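Local structure of putative cell surface hydrolase (3LP5) at residues I128-T133 and T167-A172; P6-P11 and L110-F115; T160-S165 and Y193-Q198. The protein is probably a cell-surface hydrolase of the alpha/beta-hydrolase superfamily, although its substrate is not known. All coordinates share one frame; numbering follows the deposited sequence.

Contact 1 of 3, residues I128-T133 and T167-A172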
ATOM      1  N   ILE A 128      -3.504   5.156 -11.772  1.00 14.78           N
ATOM      2  CA  ILE A 128      -2.922   4.052 -11.017  1.00 15.00           C
ATOM      3  C   ILE A 128      -3.255   2.773 -11.768  1.00 15.77           C
ATOM      4  O   ILE A 128      -4.335   2.651 -12.285  1.00 15.06           O
ATOM      5  CB  ILE A 128      -3.418   4.030  -9.576  1.00 15.64           C
ATOM      6  CG1 ILE A 128      -2.699   2.942  -8.754  1.00 13.36           C
ATOM      7  CG2 ILE A 128      -4.959   3.935  -9.516  1.00 15.61           C
ATOM      8  CD1 ILE A 128      -3.149   2.914  -7.403  1.00 15.91           C
ATOM      9  N   ASP A 129      -2.305   1.861 -11.871  1.00 15.18           N
ATOM     10  CA  ASP A 129      -2.524   0.590 -12.575  1.00 17.01           C
ATOM     11  C   ASP A 129      -2.818  -0.531 -11.580  1.00 15.69           C
ATOM     12  O   ASP A 129      -3.725  -1.381 -11.795  1.00 14.10           O
ATOM     13  CB  ASP A 129      -1.267   0.177 -13.378  1.00 18.86           C
ATOM     14  CG  ASP A 129      -1.024   1.046 -14.620  1.00 25.81           C
ATOM     15  OD1 ASP A 129      -1.887   1.901 -14.960  1.00 33.39           O
ATOM     16  OD2 ASP A 129       0.039   0.874 -15.286  1.00 30.20           O
ATOM     17  N   ARG A 130      -2.022  -0.564 -10.514  1.00 14.14           N
ATOM     18  CA  ARG A 130      -2.105  -1.627  -9.507  1.00 15.32           C
ATOM     19  C   ARG A 130      -1.883  -1.071  -8.091  1.00 13.79           C
ATOM     20  O   ARG A 130      -1.070  -0.172  -7.920  1.00 13.82           O
ATOM     21  CB  ARG A 130      -1.082  -2.712  -9.794  1.00 14.68           C
ATOM     22  CG  ARG A 130      -1.384  -3.425 -11.118  1.00 18.77           C
ATOM     23  CD  ARG A 130      -0.606  -4.764 -11.278  1.00 18.91           C
ATOM     24  NE  ARG A 130       0.801  -4.425 -11.450  1.00 25.25           N
ATOM     25  CZ  ARG A 130       1.410  -4.364 -12.632  1.00 22.99           C
ATOM     26  NH1 ARG A 130       0.723  -4.617 -13.723  1.00 24.26           N
ATOM     27  NH2 ARG A 130       2.696  -4.040 -12.706  1.00 19.70           N
ATOM     28  N   LEU A 131      -2.678  -1.567  -7.141  1.00 12.52           N
ATOM     29  CA  LEU A 131      -2.577  -1.337  -5.682  1.00 11.61           C
ATOM     30  C   LEU A 131      -2.407  -2.643  -4.894  1.00 11.98           C
ATOM     31  O   LEU A 131      -3.186  -3.592  -5.048  1.00 13.46           O
ATOM     32  CB  LEU A 131      -3.836  -0.600  -5.167  1.00 11.32           C
ATOM     33  CG  LEU A 131      -3.920  -0.410  -3.630  1.00 13.34           C
ATOM     34  CD1 LEU A 131      -2.752   0.480  -3.072  1.00 12.16           C
ATOM     35  CD2 LEU A 131      -5.346   0.116  -3.337  1.00 11.40           C
ATOM     36  N   MET A 132      -1.374  -2.736  -4.089  1.00 11.29           N
ATOM     37  CA  MET A 132      -1.284  -3.835  -3.106  1.00 11.51           C
ATOM     38  C   MET A 132      -1.314  -3.226  -1.697  1.00 12.63           C
ATOM     39  O   MET A 132      -0.592  -2.249  -1.387  1.00 12.98           O
ATOM     40  CB  MET A 132      -0.031  -4.709  -3.339  1.00 12.07           C
ATOM     41  CG  MET A 132       0.374  -5.736  -2.210  1.00 12.59           C
ATOM     42  SD  MET A 132       1.799  -6.813  -2.697  1.00  5.84           S
ATOM     43  CE  MET A 132       0.949  -7.879  -3.821  1.00 12.44           C
ATOM     44  N   THR A 133      -2.130  -3.821  -0.841  1.00 12.34           N
ATOM     45  CA  THR A 133      -2.152  -3.430   0.556  1.00 13.88           C
ATOM     46  C   THR A 133      -1.736  -4.602   1.421  1.00 13.55           C
ATOM     47  O   THR A 133      -1.983  -5.786   1.049  1.00 14.25           O
ATOM     48  CB  THR A 133      -3.524  -2.838   0.997  1.00 13.64           C
ATOM     49  OG1 THR A 133      -4.514  -3.853   1.030  1.00 16.44           O
ATOM     50  CG2 THR A 133      -3.986  -1.705   0.006  1.00 12.88           C
ATOM     51  N   THR A 167      -6.395  -2.670 -10.442  1.00 16.31           N
ATOM     52  CA  THR A 167      -6.230  -4.039  -9.973  1.00 15.50           C
ATOM     53  C   THR A 167      -5.707  -3.961  -8.560  1.00 14.63           C
ATOM     54  O   THR A 167      -4.679  -3.304  -8.325  1.00 13.62           O
ATOM     55  CB  THR A 167      -5.222  -4.843 -10.882  1.00 15.29           C
ATOM     56  OG1 THR A 167      -5.888  -5.174 -12.095  1.00 18.46           O
ATOM     57  CG2 THR A 167      -4.902  -6.159 -10.298  1.00 17.70           C
ATOM     58  N   VAL A 168      -6.417  -4.607  -7.625  1.00 13.24           N
ATOM     59  CA  VAL A 168      -6.096  -4.553  -6.233  1.00 12.76           C
ATOM     60  C   VAL A 168      -5.775  -5.916  -5.640  1.00 13.62           C
ATOM     61  O   VAL A 168      -6.577  -6.885  -5.789  1.00 13.18           O
ATOM     62  CB  VAL A 168      -7.207  -3.895  -5.380  1.00 12.69           C
ATOM     63  CG1 VAL A 168      -6.773  -3.830  -3.887  1.00 12.25           C
ATOM     64  CG2 VAL A 168      -7.557  -2.470  -5.953  1.00 12.02           C
ATOM     65  N   TYR A 169      -4.610  -5.973  -4.963  1.00 12.40           N
ATOM     66  CA  TYR A 169      -4.211  -7.143  -4.102  1.00 13.46           C
ATOM     67  C   TYR A 169      -4.196  -6.770  -2.624  1.00 14.17           C
ATOM     68  O   TYR A 169      -3.586  -5.745  -2.230  1.00 15.21           O
ATOM     69  CB  TYR A 169      -2.832  -7.653  -4.498  1.00 13.51           C
ATOM     70  CG  TYR A 169      -2.744  -8.001  -5.959  1.00 14.14           C
ATOM     71  CD1 TYR A 169      -3.015  -9.322  -6.390  1.00 16.01           C
ATOM     72  CD2 TYR A 169      -2.383  -7.043  -6.904  1.00 16.13           C
ATOM     73  CE1 TYR A 169      -2.959  -9.678  -7.735  1.00 15.80           C
ATOM     74  CE2 TYR A 169      -2.304  -7.394  -8.280  1.00 18.94           C
ATOM     75  CZ  TYR A 169      -2.593  -8.707  -8.661  1.00 20.66           C
ATOM     76  OH  TYR A 169      -2.567  -9.063  -9.962  1.00 24.44           O
ATOM     77  N   SER A 170      -4.922  -7.534  -1.816  1.00 13.97           N
ATOM     78  CA  SER A 170      -4.958  -7.301  -0.395  1.00 14.91           C
ATOM     79  C   SER A 170      -4.384  -8.548   0.326  1.00 14.63           C
ATOM     80  O   SER A 170      -4.992  -9.612   0.286  1.00 13.05           O
ATOM     81  CB  SER A 170      -6.387  -7.017   0.067  1.00 16.32           C
ATOM     82  OG  SER A 170      -6.446  -6.882   1.515  1.00 21.43           O
ATOM     83  N   ILE A 171      -3.201  -8.402   0.928  1.00 13.47           N
ATOM     84  CA  ILE A 171      -2.575  -9.463   1.756  1.00 13.30           C
ATOM     85  C   ILE A 171      -3.085  -9.320   3.175  1.00 14.73           C
ATOM     86  O   ILE A 171      -3.110  -8.205   3.711  1.00 15.16           O
ATOM     87  CB  ILE A 171      -1.060  -9.321   1.753  1.00 13.41           C
ATOM     88  CG1 ILE A 171      -0.512  -9.586   0.311  1.00 15.24           C
ATOM     89  CG2 ILE A 171      -0.372 -10.195   2.864  1.00 11.94           C
ATOM     90  CD1 ILE A 171       0.930  -9.068   0.079  1.00 20.93           C
ATOM     91  N   ALA A 172      -3.515 -10.446   3.763  1.00 15.12           N
ATOM     92  CA  ALA A 172      -3.891 -10.537   5.174  1.00 15.72           C
ATOM     93  C   ALA A 172      -3.292 -11.790   5.823  1.00 16.43           C
ATOM     94  O   ALA A 172      -3.011 -12.809   5.155  1.00 14.43           O
ATOM     95  CB  ALA A 172      -5.414 -10.578   5.291  1.00 15.77           C
TER
HETATM   96  O   HOH W   1      -4.674  -5.693   3.277  1.00 12.49           O
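M132 and Y169 are partners in a parallel beta ladder, and the methionine shows how the face they share is filled. Its CG stands anti to the backbone N (chi1 168°), which carries the chain toward the 167-172 strand; CB and CG pass beside the Y169 carbonyl oxygen. SD then rests on CD1 of I171 at 3.7 Å. A bend at chi3 turns CE back until it lies 3.8 Å from CB of Y169, so the flexible thioether touches both the root of the Y169 side chain and the tip of I171. R130 CD approaches the edge of the tyrosine ring, while its guanidinium turns elsewhere, NE bonding to the carbonyl of L231.

The backbones are joined by five hydrogen bonds. Y169 N donates to L131 O at 2.8 Å and Y169 O accepts from T133 N at 2.8 Å, both nearly straight; L131 N and I171 N continue the ladder. The first rung, T167 N to D129 O, is longer at 3.3 Å and its donor is tilted from the carbonyl plane.

L131 and V168 meet on the other face through CD2 and CG1, 4.2 Å apart, as suits a buried apolar layer. T133 and S170, also there, share one water, which lies 2.9 Å from T133 OG1 and donates to I171 O; Y138 is a further partner of the threonine hydroxyl.

Helix 150-157 links these strands in a beta-alpha-beta unit. Strands 99-105 and 201-206 flank the pair, and helix 217-231 packs on the M132 face through I227 and Y230.

Contact 2 of 3, residues P6-P11 and L110-F115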
ATOM      1  N   PRO A   6       6.539   4.933 -11.480  1.00 13.36           N
ATOM      2  CA  PRO A   6       7.180   4.712 -10.195  1.00 12.96           C
ATOM      3  C   PRO A   6       6.329   3.739  -9.368  1.00 13.12           C
ATOM      4  O   PRO A   6       5.171   3.551  -9.690  1.00 12.12           O
ATOM      5  CB  PRO A   6       7.219   6.093  -9.588  1.00 14.01           C
ATOM      6  CG  PRO A   6       6.014   6.814 -10.198  1.00 13.27           C
ATOM      7  CD  PRO A   6       5.831   6.221 -11.567  1.00 13.08           C
ATOM      8  N   VAL A   7       6.944   3.027  -8.424  1.00 11.89           N
ATOM      9  CA  VAL A   7       6.177   2.268  -7.460  1.00 12.13           C
ATOM     10  C   VAL A   7       6.161   3.138  -6.164  1.00 11.95           C
ATOM     11  O   VAL A   7       7.216   3.307  -5.503  1.00 13.54           O
ATOM     12  CB  VAL A   7       6.840   0.951  -7.147  1.00 11.92           C
ATOM     13  CG1 VAL A   7       5.966   0.121  -6.182  1.00 11.17           C
ATOM     14  CG2 VAL A   7       7.117   0.200  -8.407  1.00 15.51           C
ATOM     15  N   ILE A   8       5.009   3.706  -5.815  1.00 10.90           N
ATOM     16  CA  ILE A   8       4.904   4.609  -4.643  1.00 11.68           C
ATOM     17  C   ILE A   8       4.458   3.865  -3.372  1.00 12.74           C
ATOM     18  O   ILE A   8       3.451   3.207  -3.398  1.00 11.97           O
ATOM     19  CB  ILE A   8       3.984   5.817  -4.961  1.00 12.34           C
ATOM     20  CG1 ILE A   8       4.476   6.472  -6.273  1.00 12.10           C
ATOM     21  CG2 ILE A   8       4.007   6.828  -3.794  1.00  9.35           C
ATOM     22  CD1 ILE A   8       3.546   7.581  -6.935  1.00 11.96           C
ATOM     23  N   MET A   9       5.277   3.893  -2.308  1.00 12.87           N
ATOM     24  CA  MET A   9       5.076   3.023  -1.142  1.00 13.57           C
ATOM     25  C   MET A   9       4.830   3.879   0.085  1.00 13.78           C
ATOM     26  O   MET A   9       5.563   4.857   0.342  1.00 12.70           O
ATOM     27  CB  MET A   9       6.298   2.119  -0.892  1.00 13.28           C
ATOM     28  CG  MET A   9       6.844   1.329  -2.217  1.00 15.55           C
ATOM     29  SD  MET A   9       8.457   0.484  -1.917  1.00 19.53           S
ATOM     30  CE  MET A   9       9.509   1.784  -2.532  1.00 26.45           C
ATOM     31  N   VAL A  10       3.813   3.511   0.860  1.00 13.61           N
ATOM     32  CA  VAL A  10       3.375   4.302   2.016  1.00 12.62           C
ATOM     33  C   VAL A  10       3.259   3.368   3.184  1.00 13.98           C
ATOM     34  O   VAL A  10       2.502   2.376   3.149  1.00 14.08           O
ATOM     35  CB  VAL A  10       1.962   4.951   1.808  1.00 13.54           C
ATOM     36  CG1 VAL A  10       1.533   5.728   3.081  1.00 10.88           C
ATOM     37  CG2 VAL A  10       1.990   5.921   0.600  1.00 13.96           C
ATOM     38  N   PRO A  11       4.032   3.645   4.217  1.00 13.28           N
ATOM     39  CA  PRO A  11       4.075   2.739   5.330  1.00 13.93           C
ATOM     40  C   PRO A  11       3.021   3.133   6.389  1.00 13.75           C
ATOM     41  O   PRO A  11       2.218   4.006   6.144  1.00 13.41           O
ATOM     42  CB  PRO A  11       5.517   2.914   5.838  1.00 12.97           C
ATOM     43  CG  PRO A  11       5.746   4.449   5.694  1.00 13.69           C
ATOM     44  CD  PRO A  11       4.999   4.756   4.344  1.00 13.41           C
ATOM     45  N   LEU A 110      -4.891   2.089   3.968  1.00 12.10           N
ATOM     46  CA  LEU A 110      -6.026   2.993   4.189  1.00 12.26           C
ATOM     47  C   LEU A 110      -5.763   4.410   3.675  1.00 11.62           C
ATOM     48  O   LEU A 110      -6.655   5.083   3.039  1.00 12.61           O
ATOM     49  CB  LEU A 110      -6.351   3.097   5.714  1.00 12.15           C
ATOM     50  CG  LEU A 110      -6.341   1.813   6.544  1.00 13.66           C
ATOM     51  CD1 LEU A 110      -6.984   2.060   7.952  1.00 12.21           C
ATOM     52  CD2 LEU A 110      -7.094   0.730   5.778  1.00 13.18           C
ATOM     53  N   ILE A 111      -4.582   4.911   3.994  1.00 10.00           N
ATOM     54  CA  ILE A 111      -4.150   6.219   3.426  1.00 11.47           C
ATOM     55  C   ILE A 111      -4.246   6.233   1.893  1.00  9.35           C
ATOM     56  O   ILE A 111      -4.909   7.130   1.304  1.00 10.04           O
ATOM     57  CB  ILE A 111      -2.780   6.607   3.917  1.00  9.70           C
ATOM     58  CG1 ILE A 111      -2.798   6.680   5.436  1.00 10.47           C
ATOM     59  CG2 ILE A 111      -2.330   7.985   3.247  1.00 10.80           C
ATOM     60  CD1 ILE A 111      -1.366   6.588   6.139  1.00  9.84           C
ATOM     61  N   TRP A 112      -3.667   5.216   1.241  1.00  9.79           N
ATOM     62  CA  TRP A 112      -3.787   5.083  -0.226  1.00 10.18           C
ATOM     63  C   TRP A 112      -5.244   5.020  -0.623  1.00 10.12           C
ATOM     64  O   TRP A 112      -5.643   5.689  -1.574  1.00 10.38           O
ATOM     65  CB  TRP A 112      -3.107   3.801  -0.826  1.00 10.17           C
ATOM     66  CG  TRP A 112      -1.764   4.002  -1.273  1.00 10.41           C
ATOM     67  CD1 TRP A 112      -0.613   3.402  -0.752  1.00 11.42           C
ATOM     68  CD2 TRP A 112      -1.313   4.934  -2.275  1.00 13.30           C
ATOM     69  NE1 TRP A 112       0.498   3.866  -1.430  1.00 12.77           N
ATOM     70  CE2 TRP A 112       0.102   4.835  -2.327  1.00 12.11           C
ATOM     71  CE3 TRP A 112      -1.972   5.810  -3.168  1.00 12.10           C
ATOM     72  CZ2 TRP A 112       0.882   5.590  -3.236  1.00 11.51           C
ATOM     73  CZ3 TRP A 112      -1.187   6.583  -4.067  1.00 11.30           C
ATOM     74  CH2 TRP A 112       0.221   6.461  -4.084  1.00 11.20           C
ATOM     75  N   THR A 113      -6.057   4.247   0.111  1.00  9.48           N
ATOM     76  CA  THR A 113      -7.430   4.084  -0.384  1.00 10.81           C
ATOM     77  C   THR A 113      -8.199   5.394  -0.397  1.00 10.27           C
ATOM     78  O   THR A 113      -9.003   5.666  -1.287  1.00 12.18           O
ATOM     79  CB  THR A 113      -8.246   3.034   0.478  1.00 10.58           C
ATOM     80  OG1 THR A 113      -7.577   1.766   0.419  1.00 11.19           O
ATOM     81  CG2 THR A 113      -9.623   2.843  -0.084  1.00  9.39           C
ATOM     82  N   LEU A 114      -8.066   6.140   0.690  1.00 12.07           N
ATOM     83  CA  LEU A 114      -8.796   7.357   0.859  1.00 12.42           C
ATOM     84  C   LEU A 114      -8.283   8.361  -0.228  1.00 11.96           C
ATOM     85  O   LEU A 114      -9.070   9.037  -0.885  1.00 11.69           O
ATOM     86  CB  LEU A 114      -8.615   7.861   2.316  1.00 12.94           C
ATOM     87  CG  LEU A 114      -9.487   9.054   2.698  1.00 18.80           C
ATOM     88  CD1 LEU A 114     -10.968   8.736   2.544  1.00 18.04           C
ATOM     89  CD2 LEU A 114      -9.170   9.529   4.146  1.00 19.79           C
ATOM     90  N   PHE A 115      -6.971   8.445  -0.407  1.00 11.31           N
ATOM     91  CA  PHE A 115      -6.397   9.291  -1.465  1.00 10.98           C
ATOM     92  C   PHE A 115      -7.004   8.909  -2.834  1.00 12.35           C
ATOM     93  O   PHE A 115      -7.395   9.809  -3.593  1.00 10.74           O
ATOM     94  CB  PHE A 115      -4.883   9.134  -1.499  1.00 11.07           C
ATOM     95  CG  PHE A 115      -4.245   9.686  -2.745  1.00  9.41           C
ATOM     96  CD1 PHE A 115      -3.951  11.038  -2.843  1.00  8.68           C
ATOM     97  CD2 PHE A 115      -3.993   8.863  -3.827  1.00  7.64           C
ATOM     98  CE1 PHE A 115      -3.393  11.571  -4.016  1.00  9.27           C
ATOM     99  CE2 PHE A 115      -3.476   9.400  -5.027  1.00  9.89           C
ATOM    100  CZ  PHE A 115      -3.175  10.736  -5.096  1.00  9.45           C
TER
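The helix that follows the probable nucleophile elbow of this alpha/beta hydrolase packs on the central sheet here, W112 reaching from helix 107-118 to I8 and V10 of strand 7-10. The indole enters with its long side against the strand. CG2 of I8 meets the six-membered ring at its edge, near the ring plane, 3.4 Å from CZ2, and the two side chains cross at about a right angle. The I8 methyl is put there by its torsion: CG2 stands anti to the backbone N, while CG1 takes the place beside it. V10 lies by the five-membered ring, where CG2 comes obliquely to within 3.3 Å of NE1 and 3.6 Å of CE2.

In the sequence G-H-S-N-G, residues 104 to 108 have the GxSxG pattern of such an elbow, in which a strand turns sharply into a helix; W112 touches residues of this turn, so it packs beside the probable elbow. The NE1 hydrogen, within a largely apolar interface where I8 O also lies near the indole, makes a weak hydrogen bond to L103 O on strand 99-105, the neighbour of 7-10 in the sheet.

I111, one residue earlier on the helix, adds a second apolar touch, its CD1 lying 4.3 Å from V10 CG1. Beta-branched I8 and V10 suit an extended strand and offer methyls to the broad indole. I111 also reaches Q80 and L84 of helix 74-92.

Contact 3 of 3, residues T160-S165 and Y193-Q198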
ATOM      1  N   THR A 160     -17.089   4.629  -4.484  1.00 10.90           N
ATOM      2  CA  THR A 160     -17.378   4.847  -5.896  1.00 14.31           C
ATOM      3  C   THR A 160     -16.404   5.837  -6.579  1.00 15.43           C
ATOM      4  O   THR A 160     -16.315   5.876  -7.810  1.00 16.50           O
ATOM      5  CB  THR A 160     -18.814   5.269  -6.189  1.00 13.79           C
ATOM      6  OG1 THR A 160     -19.079   6.523  -5.555  1.00 14.55           O
ATOM      7  CG2 THR A 160     -19.783   4.219  -5.671  1.00 16.27           C
ATOM      8  N   GLY A 161     -15.649   6.602  -5.792  1.00 14.70           N
ATOM      9  CA  GLY A 161     -14.602   7.406  -6.386  1.00 14.66           C
ATOM     10  C   GLY A 161     -13.398   6.580  -6.869  1.00 15.40           C
ATOM     11  O   GLY A 161     -12.559   7.124  -7.559  1.00 13.89           O
ATOM     12  N   LEU A 162     -13.297   5.282  -6.514  1.00 15.61           N
ATOM     13  CA  LEU A 162     -12.136   4.474  -6.944  1.00 17.32           C
ATOM     14  C   LEU A 162     -12.075   4.396  -8.462  1.00 18.01           C
ATOM     15  O   LEU A 162     -13.108   4.453  -9.119  1.00 18.20           O
ATOM     16  CB  LEU A 162     -12.149   3.044  -6.345  1.00 15.41           C
ATOM     17  CG  LEU A 162     -11.860   3.002  -4.822  1.00 18.15           C
ATOM     18  CD1 LEU A 162     -12.395   1.698  -4.198  1.00 13.53           C
ATOM     19  CD2 LEU A 162     -10.354   3.262  -4.464  1.00 16.51           C
ATOM     20  N   PRO A 163     -10.869   4.315  -9.023  1.00 20.13           N
ATOM     21  CA  PRO A 163     -10.759   4.116 -10.481  1.00 21.01           C
ATOM     22  C   PRO A 163     -11.193   2.727 -10.920  1.00 21.48           C
ATOM     23  O   PRO A 163     -10.726   1.738 -10.368  1.00 21.61           O
ATOM     24  CB  PRO A 163      -9.266   4.322 -10.771  1.00 20.79           C
ATOM     25  CG  PRO A 163      -8.609   4.317  -9.499  1.00 20.83           C
ATOM     26  CD  PRO A 163      -9.579   4.713  -8.430  1.00 20.05           C
ATOM     27  N   GLU A 164     -12.066   2.658 -11.928  1.00 21.68           N
ATOM     28  CA  GLU A 164     -12.611   1.384 -12.359  1.00 22.60           C
ATOM     29  C   GLU A 164     -11.573   0.471 -13.041  1.00 22.37           C
ATOM     30  O   GLU A 164     -11.735  -0.730 -13.042  1.00 23.21           O
ATOM     31  CB  GLU A 164     -13.870   1.546 -13.247  1.00 22.91           C
ATOM     32  CG  GLU A 164     -15.045   2.307 -12.575  1.00 27.92           C
ATOM     33  CD  GLU A 164     -16.361   2.281 -13.389  1.00 34.91           C
ATOM     34  OE1 GLU A 164     -16.306   2.402 -14.632  1.00 36.06           O
ATOM     35  OE2 GLU A 164     -17.459   2.137 -12.794  1.00 36.96           O
ATOM     36  N   SER A 165     -10.520   0.994 -13.640  1.00 21.38           N
ATOM     37  CA  SER A 165      -9.606   0.075 -14.317  1.00 21.37           C
ATOM     38  C   SER A 165      -8.470  -0.484 -13.382  1.00 20.68           C
ATOM     39  O   SER A 165      -7.657  -1.292 -13.840  1.00 20.64           O
ATOM     40  CB  SER A 165      -9.002   0.750 -15.547  1.00 22.07           C
ATOM     41  OG  SER A 165      -8.117   1.749 -15.040  1.00 26.14           O
ATOM     42  N   TYR A 193     -15.447  -5.212   1.004  1.00 10.40           N
ATOM     43  CA  TYR A 193     -16.649  -4.367   0.835  1.00 10.30           C
ATOM     44  C   TYR A 193     -16.383  -3.049   0.123  1.00  9.72           C
ATOM     45  O   TYR A 193     -17.275  -2.501  -0.533  1.00 10.97           O
ATOM     46  CB  TYR A 193     -17.350  -4.068   2.199  1.00 10.08           C
ATOM     47  CG  TYR A 193     -17.583  -5.302   3.020  1.00  9.98           C
ATOM     48  CD1 TYR A 193     -18.291  -6.379   2.494  1.00 10.82           C
ATOM     49  CD2 TYR A 193     -17.048  -5.411   4.301  1.00 10.96           C
ATOM     50  CE1 TYR A 193     -18.478  -7.533   3.225  1.00 10.56           C
ATOM     51  CE2 TYR A 193     -17.254  -6.552   5.055  1.00 11.91           C
ATOM     52  CZ  TYR A 193     -17.962  -7.612   4.502  1.00 10.78           C
ATOM     53  OH  TYR A 193     -18.155  -8.770   5.226  1.00 13.47           O
ATOM     54  N   ILE A 194     -15.181  -2.547   0.262  1.00  9.21           N
ATOM     55  CA  ILE A 194     -14.739  -1.347  -0.423  1.00 11.17           C
ATOM     56  C   ILE A 194     -14.451  -1.671  -1.895  1.00 11.09           C
ATOM     57  O   ILE A 194     -14.929  -1.002  -2.806  1.00 12.59           O
ATOM     58  CB  ILE A 194     -13.524  -0.769   0.273  1.00 11.93           C
ATOM     59  CG1 ILE A 194     -13.960  -0.167   1.620  1.00 14.48           C
ATOM     60  CG2 ILE A 194     -12.948   0.449  -0.528  1.00 12.50           C
ATOM     61  CD1 ILE A 194     -12.883  -0.261   2.701  1.00 16.63           C
ATOM     62  N   PHE A 195     -13.731  -2.742  -2.145  1.00 10.91           N
ATOM     63  CA  PHE A 195     -13.143  -2.956  -3.473  1.00 11.79           C
ATOM     64  C   PHE A 195     -13.982  -3.791  -4.441  1.00 12.48           C
ATOM     65  O   PHE A 195     -13.981  -3.461  -5.613  1.00 12.07           O
ATOM     66  CB  PHE A 195     -11.740  -3.529  -3.345  1.00 12.69           C
ATOM     67  CG  PHE A 195     -10.767  -2.547  -2.744  1.00 12.78           C
ATOM     68  CD1 PHE A 195     -10.434  -1.382  -3.420  1.00 15.66           C
ATOM     69  CD2 PHE A 195     -10.202  -2.774  -1.507  1.00 14.81           C
ATOM     70  CE1 PHE A 195      -9.524  -0.461  -2.868  1.00 12.32           C
ATOM     71  CE2 PHE A 195      -9.291  -1.860  -0.958  1.00 11.52           C
ATOM     72  CZ  PHE A 195      -8.959  -0.708  -1.660  1.00 12.12           C
ATOM     73  N   GLN A 196     -14.715  -4.820  -3.977  1.00 10.53           N
ATOM     74  CA  GLN A 196     -15.277  -5.780  -4.917  1.00 13.17           C
ATOM     75  C   GLN A 196     -16.352  -5.018  -5.724  1.00 14.01           C
ATOM     76  O   GLN A 196     -17.170  -4.253  -5.178  1.00 13.88           O
ATOM     77  CB  GLN A 196     -15.944  -7.016  -4.234  1.00 12.04           C
ATOM     78  CG  GLN A 196     -15.010  -7.939  -3.463  1.00 17.68           C
ATOM     79  CD  GLN A 196     -15.723  -9.192  -2.808  1.00 22.81           C
ATOM     80  OE1 GLN A 196     -16.744  -9.114  -1.971  1.00 17.72           O
ATOM     81  NE2 GLN A 196     -15.176 -10.342  -3.166  1.00 18.93           N
ATOM     82  N   ASP A 197     -16.340  -5.223  -7.026  1.00 15.74           N
ATOM     83  CA  ASP A 197     -17.270  -4.463  -7.906  1.00 16.54           C
ATOM     84  C   ASP A 197     -17.097  -2.931  -7.960  1.00 14.93           C
ATOM     85  O   ASP A 197     -17.917  -2.251  -8.562  1.00 15.61           O
ATOM     86  CB  ASP A 197     -18.722  -4.869  -7.669  1.00 17.41           C
ATOM     87  CG  ASP A 197     -19.065  -6.230  -8.371  1.00 22.50           C
ATOM     88  OD1 ASP A 197     -18.165  -7.076  -8.548  1.00 29.95           O
ATOM     89  OD2 ASP A 197     -20.225  -6.451  -8.787  1.00 30.34           O
ATOM     90  N   GLN A 198     -16.046  -2.405  -7.354  1.00 12.95           N
ATOM     91  CA  GLN A 198     -15.662  -1.008  -7.580  1.00 13.53           C
ATOM     92  C   GLN A 198     -14.429  -0.919  -8.435  1.00 14.77           C
ATOM     93  O   GLN A 198     -14.179   0.151  -8.966  1.00 16.78           O
ATOM     94  CB  GLN A 198     -15.406  -0.209  -6.282  1.00 11.84           C
ATOM     95  CG  GLN A 198     -16.642   0.029  -5.482  1.00 12.39           C
ATOM     96  CD  GLN A 198     -17.802   0.692  -6.311  1.00 14.73           C
ATOM     97  OE1 GLN A 198     -17.582   1.560  -7.151  1.00 10.61           O
ATOM     98  NE2 GLN A 198     -19.025   0.253  -6.051  1.00 11.58           N
TER
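L162 and F195 carry the apolar part of this contact, in which a loop meets the end of a short helix. The CD1 methyl of L162 lies 3.7 Å from F195 CD1 and almost as near CE1, approaching the ring obliquely, while CD2 follows at 4.1 Å from CE1. The two side chains cross at about a right angle. The same L162 CD1 also touches I194 CG2 at 3.9 Å, and that methyl sits over the centre of one face of the phenyl ring, 4.1 Å above its plane. The isoleucine branch therefore touches both the leucine and the ring. A leucine suits this buried place because its CD1 methyl reaches I194, F195 and Q198, with CD2 adding to the F195 contact.

Polar groups meet mainly by van der Waals contact, for no hydrogen bond crosses between the two segments. Q198 folds back at chi2 (-53°), which brings its amide alongside T160: OE1 is 3.5 Å from T160 CA and 3.8 Å from CG2. The aliphatic part of the glutamine is used as well, CB lying near L162 CD1. At the other end of the contact Q198 O approaches E164 CA at 3.9 Å. Glutamine fits this partly exposed border, combining an apolar stem with a polar amide.

Within the second segment, Q198 N bonds to F195 O, closing a type II beta turn, F195 to Q198, at the end of helix 191-195; D197 takes the positive phi (63°) that this turn requires at its third position.

L162 packs further on L116 and E117 of helix 107-118, F195 reaches T113 of that helix and L131 of strand 127-134, and I194 leans on F152 and L155 of helix 150-157.

Overall arrangement
From the N terminus, strand 7-10 enters the sheet first, and contact 2 closes a long loop of 98 residues when helix 107-118 returns to lie against it. The next element is strand 127-134, where contact 1 opens; contacts 2 and 1 are thus in series, touching where L131 meets W112. Contact 1 closes at strand 167-172, but contact 3 has already begun at 160-165 and ends after helix 191-195, so contacts 1 and 3 cross. I128 packs on P163 between them. Contact 1 pairs two neighbouring strands of the sheet; contact 2 packs helix 107-118 on it, and contact 3 joins a loop to the end of helix 191-195 beside that helix.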